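PDB 1W5R: arylamine n-acetyltransferase from Mycobacterium smegmatis, which catalyses, in its natural form, transfer of an acetyl group from acetyl-CoA to the amino nitrogen of arylamines, probably through a cysteine-based catalytic triad as in related enzymes. Local coordinates for residues 8-20 / 30-42. The protein carries 1 engineered substitution. Numbering follows the deposited sequence.
Sequences LGGYLTRIGLDGR and AIVAAHNRSIPFE
I15 points its side chain at the flank of helix 30-38, and illustrates how the turn following one helix can be packed against another. CB faces the backbone carbonyl of A34. A chi1 of 69° directs CG1 toward A34 and leaves CG2 beside the backbone N. CG1 passes A34 CB and ends in CD1, 3.8 Å from A34 CB and 4.1 Å from the carbonyl oxygen I31 O. CG2 rests 3.9 Å from both H35 CA and I39 CD1 while lying over one face of the Y11 ring near its rim. Beside this apolar wedge runs a polar link: Y11 OH and H35 ND1 are 2.7 Å apart in a hydrogen bond whose proton could belong to either. Each atom lies in the plane of the other's ring, at its edge, and the two ring planes are inclined at 44°. H35 NE2 is hydrogen-bonded to H76 ND1, so both imidazole nitrogens are engaged and the ring's rotation is fixed. Further along, R14 lays one face of its guanidinium over I39 CG1, near the rim, while NE and NH2 are held by the carbonyls of L64 and R69. At the outer side, a water donates to I15 O and accepts from R37 NH2. The helix axes, 69° apart in direction, come no nearer than 10.4 Å; the Schellman turn at G16 brings L17 back onto I31 and A34. Helix 57-66 packs on Y11 and I39, helix 73-87 on I31, and past I39 the chain enters strand 41-42, at the edge of the five-stranded antiparallel sheet.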
loop_
_atom_site.group_PDB
_atom_site.type_symbol
_atom_site.label_atom_id
_atom_site.label_comp_id
_atom_site.label_asym_id
_atom_site.label_seq_id
_atom_site.Cartn_x
_atom_site.Cartn_y
_atom_site.Cartn_z
ATOM N N LEU A 8 33.251 -0.430 17.239
ATOM C CA LEU A 8 32.782 0.332 16.087
ATOM C C LEU A 8 32.656 -0.539 14.849
ATOM O O LEU A 8 31.762 -0.323 14.034
ATOM C CB LEU A 8 33.660 1.545 15.805
ATOM C CG LEU A 8 33.495 2.776 16.698
ATOM C CD1 LEU A 8 33.589 3.996 15.821
ATOM C CD2 LEU A 8 32.179 2.812 17.487
ATOM N N GLY A 9 33.543 -1.524 14.717
ATOM C CA GLY A 9 33.464 -2.504 13.631
ATOM C C GLY A 9 32.117 -3.209 13.568
ATOM O O GLY A 9 31.558 -3.409 12.485
ATOM N N GLY A 10 31.603 -3.589 14.734
ATOM C CA GLY A 10 30.282 -4.191 14.842
ATOM C C GLY A 10 29.216 -3.213 14.368
ATOM O O GLY A 10 28.346 -3.583 13.570
ATOM N N TYR A 11 29.300 -1.966 14.834
ATOM C CA TYR A 11 28.317 -0.946 14.432
ATOM C C TYR A 11 28.363 -0.658 12.941
ATOM O O TYR A 11 27.325 -0.619 12.279
ATOM C CB TYR A 11 28.490 0.353 15.216
ATOM C CG TYR A 11 27.592 1.469 14.714
ATOM C CD1 TYR A 11 26.258 1.557 15.118
ATOM C CD2 TYR A 11 28.082 2.428 13.826
ATOM C CE1 TYR A 11 25.433 2.570 14.637
ATOM C CE2 TYR A 11 27.274 3.449 13.348
ATOM C CZ TYR A 11 25.954 3.524 13.767
ATOM O OH TYR A 11 25.161 4.550 13.295
ATOM N N LEU A 12 29.572 -0.492 12.414
ATOM C CA LEU A 12 29.750 -0.169 11.003
ATOM C C LEU A 12 29.235 -1.277 10.098
ATOM O O LEU A 12 28.595 -0.999 9.093
ATOM C CB LEU A 12 31.211 0.178 10.699
ATOM C CG LEU A 12 31.697 1.449 11.407
ATOM C CD1 LEU A 12 33.232 1.496 11.396
ATOM C CD2 LEU A 12 31.099 2.733 10.829
ATOM N N THR A 13 29.510 -2.531 10.463
ATOM C CA THR A 13 28.942 -3.692 9.764
ATOM C C THR A 13 27.405 -3.715 9.823
ATOM O O THR A 13 26.739 -3.954 8.812
ATOM C CB THR A 13 29.511 -5.017 10.319
ATOM O OG1 THR A 13 30.930 -5.025 10.139
ATOM C CG2 THR A 13 28.901 -6.217 9.598
ATOM N N ARG A 14 26.863 -3.453 11.014
ATOM C CA ARG A 14 25.428 -3.380 11.234
ATOM C C ARG A 14 24.758 -2.405 10.271
ATOM O O ARG A 14 23.668 -2.680 9.755
ATOM C CB ARG A 14 25.153 -2.968 12.688
ATOM C CG ARG A 14 23.673 -2.842 13.051
ATOM C CD ARG A 14 23.033 -4.195 13.277
ATOM N NE ARG A 14 21.755 -4.044 13.974
ATOM C CZ ARG A 14 20.562 -4.288 13.440
ATOM N NH1 ARG A 14 20.445 -4.714 12.184
ATOM N NH2 ARG A 14 19.469 -4.100 14.173
ATOM N N ILE A 15 25.401 -1.264 10.037
ATOM C CA ILE A 15 24.823 -0.231 9.161
ATOM C C ILE A 15 25.312 -0.286 7.706
ATOM O O ILE A 15 24.944 0.554 6.891
ATOM C CB ILE A 15 24.931 1.201 9.757
ATOM C CG1 ILE A 15 26.384 1.703 9.795
ATOM C CG2 ILE A 15 24.279 1.240 11.155
ATOM C CD1 ILE A 15 26.526 3.199 10.043
ATOM N N GLY A 16 26.123 -1.292 7.386
ATOM C CA GLY A 16 26.532 -1.523 5.999
ATOM C C GLY A 16 27.669 -0.650 5.509
ATOM O O GLY A 16 27.782 -0.386 4.305
ATOM N N LEU A 17 28.505 -0.201 6.440
ATOM C CA LEU A 17 29.735 0.517 6.116
ATOM C C LEU A 17 30.951 -0.337 6.496
ATOM O O LEU A 17 30.826 -1.328 7.220
ATOM C CB LEU A 17 29.783 1.871 6.839
ATOM C CG LEU A 17 28.712 2.921 6.530
ATOM C CD1 LEU A 17 28.965 4.161 7.372
ATOM C CD2 LEU A 17 28.665 3.283 5.045
ATOM N N ASP A 18 32.123 0.034 5.993
ATOM C CA ASP A 18 33.357 -0.666 6.362
ATOM C C ASP A 18 34.521 0.299 6.545
ATOM O O ASP A 18 34.514 1.406 5.994
ATOM C CB ASP A 18 33.700 -1.777 5.356
ATOM C CG ASP A 18 33.593 -1.327 3.905
ATOM O OD1 ASP A 18 33.633 -0.104 3.635
ATOM O OD2 ASP A 18 33.475 -2.213 3.027
ATOM N N GLY A 19 35.510 -0.123 7.333
ATOM C CA GLY A 19 36.680 0.703 7.630
ATOM C C GLY A 19 36.348 1.900 8.504
ATOM O O GLY A 19 35.178 2.252 8.672
ATOM N N ARG A 20 37.385 2.523 9.054
ATOM C CA ARG A 20 37.241 3.690 9.914
ATOM C C ARG A 20 36.966 4.938 9.069
ATOM O O ARG A 20 37.857 5.405 8.350
ATOM C CB ARG A 20 38.521 3.883 10.741
ATOM C CG ARG A 20 38.417 4.889 11.888
ATOM C CD ARG A 20 38.134 4.200 13.213
ATOM N NE ARG A 20 38.199 5.136 14.333
ATOM C CZ ARG A 20 37.966 4.813 15.603
ATOM N NH1 ARG A 20 37.650 3.566 15.935
ATOM N NH2 ARG A 20 38.050 5.743 16.545
ATOM N N ALA A 30 26.766 10.178 5.481
ATOM C CA ALA A 30 26.763 8.760 5.129
ATOM C C ALA A 30 26.302 7.882 6.285
ATOM O O ALA A 30 25.536 6.936 6.084
ATOM C CB ALA A 30 28.150 8.322 4.642
ATOM N N ILE A 31 26.772 8.195 7.493
ATOM C CA ILE A 31 26.401 7.408 8.672
ATOM C C ILE A 31 24.903 7.544 8.985
ATOM O O ILE A 31 24.242 6.546 9.231
ATOM C CB ILE A 31 27.266 7.772 9.891
ATOM C CG1 ILE A 31 28.695 7.246 9.688
ATOM C CG2 ILE A 31 26.662 7.201 11.188
ATOM C CD1 ILE A 31 29.620 7.496 10.855
ATOM N N VAL A 32 24.383 8.768 8.957
ATOM C CA VAL A 32 22.939 8.980 9.214
ATOM C C VAL A 32 22.107 8.160 8.211
ATOM O O VAL A 32 21.173 7.457 8.595
ATOM C CB VAL A 32 22.572 10.493 9.166
ATOM C CG1 VAL A 32 21.043 10.714 9.129
ATOM C CG2 VAL A 32 23.173 11.235 10.352
ATOM N N ALA A 33 22.460 8.225 6.926
ATOM C CA ALA A 33 21.714 7.497 5.907
ATOM C C ALA A 33 21.787 5.978 6.105
ATOM O O ALA A 33 20.797 5.267 5.948
ATOM C CB ALA A 33 22.203 7.888 4.499
ATOM N N ALA A 34 22.970 5.481 6.458
ATOM C CA ALA A 34 23.147 4.050 6.653
ATOM C C ALA A 34 22.406 3.566 7.902
ATOM O O ALA A 34 21.750 2.517 7.888
ATOM C CB ALA A 34 24.638 3.724 6.761
ATOM N N HIS A 35 22.500 4.351 8.970
ATOM C CA HIS A 35 21.767 4.054 10.201
ATOM C C HIS A 35 20.248 4.031 9.934
ATOM O O HIS A 35 19.549 3.084 10.333
ATOM C CB HIS A 35 22.154 5.071 11.274
ATOM C CG HIS A 35 21.627 4.762 12.644
ATOM N ND1 HIS A 35 22.464 4.550 13.723
ATOM C CD2 HIS A 35 20.360 4.662 13.123
ATOM C CE1 HIS A 35 21.735 4.331 14.803
ATOM N NE2 HIS A 35 20.457 4.392 14.467
ATOM N N ASN A 36 19.762 5.039 9.209
ATOM C CA ASN A 36 18.340 5.150 8.876
ATOM C C ASN A 36 17.796 3.868 8.258
ATOM O O ASN A 36 16.692 3.430 8.594
ATOM C CB ASN A 36 18.117 6.260 7.835
ATOM C CG ASN A 36 18.106 7.674 8.423
ATOM O OD1 ASN A 36 17.866 7.916 9.626
ATOM N ND2 ASN A 36 18.322 8.628 7.551
ATOM N N ARG A 37 18.544 3.294 7.316
ATOM C CA ARG A 37 18.033 2.144 6.580
ATOM C C ARG A 37 18.306 0.806 7.235
ATOM O O ARG A 37 17.739 -0.200 6.822
ATOM C CB ARG A 37 18.550 2.107 5.123
ATOM C CG ARG A 37 20.036 1.762 4.967
ATOM C CD ARG A 37 20.450 1.692 3.505
ATOM N NE ARG A 37 20.436 3.007 2.857
ATOM C CZ ARG A 37 21.487 3.824 2.765
ATOM N NH1 ARG A 37 21.356 4.987 2.130
ATOM N NH2 ARG A 37 22.670 3.494 3.308
ATOM N N SER A 38 19.194 0.794 8.233
ATOM C CA SER A 38 19.696 -0.466 8.802
ATOM C C SER A 38 19.177 -0.858 10.183
ATOM O O SER A 38 19.047 -2.059 10.466
ATOM C CB SER A 38 21.226 -0.433 8.879
ATOM O OG SER A 38 21.822 -0.233 7.607
ATOM N N ILE A 39 18.947 0.137 11.039
ATOM C CA ILE A 39 18.520 -0.137 12.416
ATOM C C ILE A 39 17.126 0.478 12.577
ATOM O O ILE A 39 16.978 1.698 12.530
ATOM C CB ILE A 39 19.512 0.425 13.484
ATOM C CG1 ILE A 39 20.957 -0.028 13.196
ATOM C CG2 ILE A 39 19.091 -0.008 14.893
ATOM C CD1 ILE A 39 21.993 0.525 14.206
ATOM N N PRO A 40 16.103 -0.370 12.733
ATOM C CA PRO A 40 14.761 0.181 12.809
ATOM C C PRO A 40 14.433 0.820 14.160
ATOM O O PRO A 40 15.039 0.487 15.185
ATOM C CB PRO A 40 13.883 -1.048 12.567
ATOM C CG PRO A 40 14.670 -2.177 13.193
ATOM C CD PRO A 40 16.106 -1.843 12.845
ATOM N N PHE A 41 13.482 1.747 14.142
ATOM C CA PHE A 41 12.821 2.180 15.366
ATOM C C PHE A 41 11.904 1.028 15.799
ATOM O O PHE A 41 11.171 0.455 14.988
ATOM C CB PHE A 41 11.991 3.440 15.098
ATOM C CG PHE A 41 11.380 4.037 16.321
ATOM C CD1 PHE A 41 11.941 5.176 16.903
ATOM C CD2 PHE A 41 10.228 3.477 16.893
ATOM C CE1 PHE A 41 11.369 5.755 18.046
ATOM C CE2 PHE A 41 9.649 4.040 18.043
ATOM C CZ PHE A 41 10.231 5.182 18.623
ATOM N N GLU A 42 11.964 0.662 17.073
ATOM C CA GLU A 42 10.968 -0.268 17.631
ATOM C C GLU A 42 10.874 -0.079 19.129
ATOM O O GLU A 42 11.837 0.340 19.786
ATOM C CB GLU A 42 11.288 -1.733 17.331
ATOM C CG GLU A 42 12.717 -2.113 17.722
ATOM C CD GLU A 42 12.803 -3.286 18.663
ATOM O OE1 GLU A 42 12.093 -3.274 19.693
ATOM O OE2 GLU A 42 13.622 -4.184 18.400
HETATM O O HOH W 1 23.872 1.116 4.514
#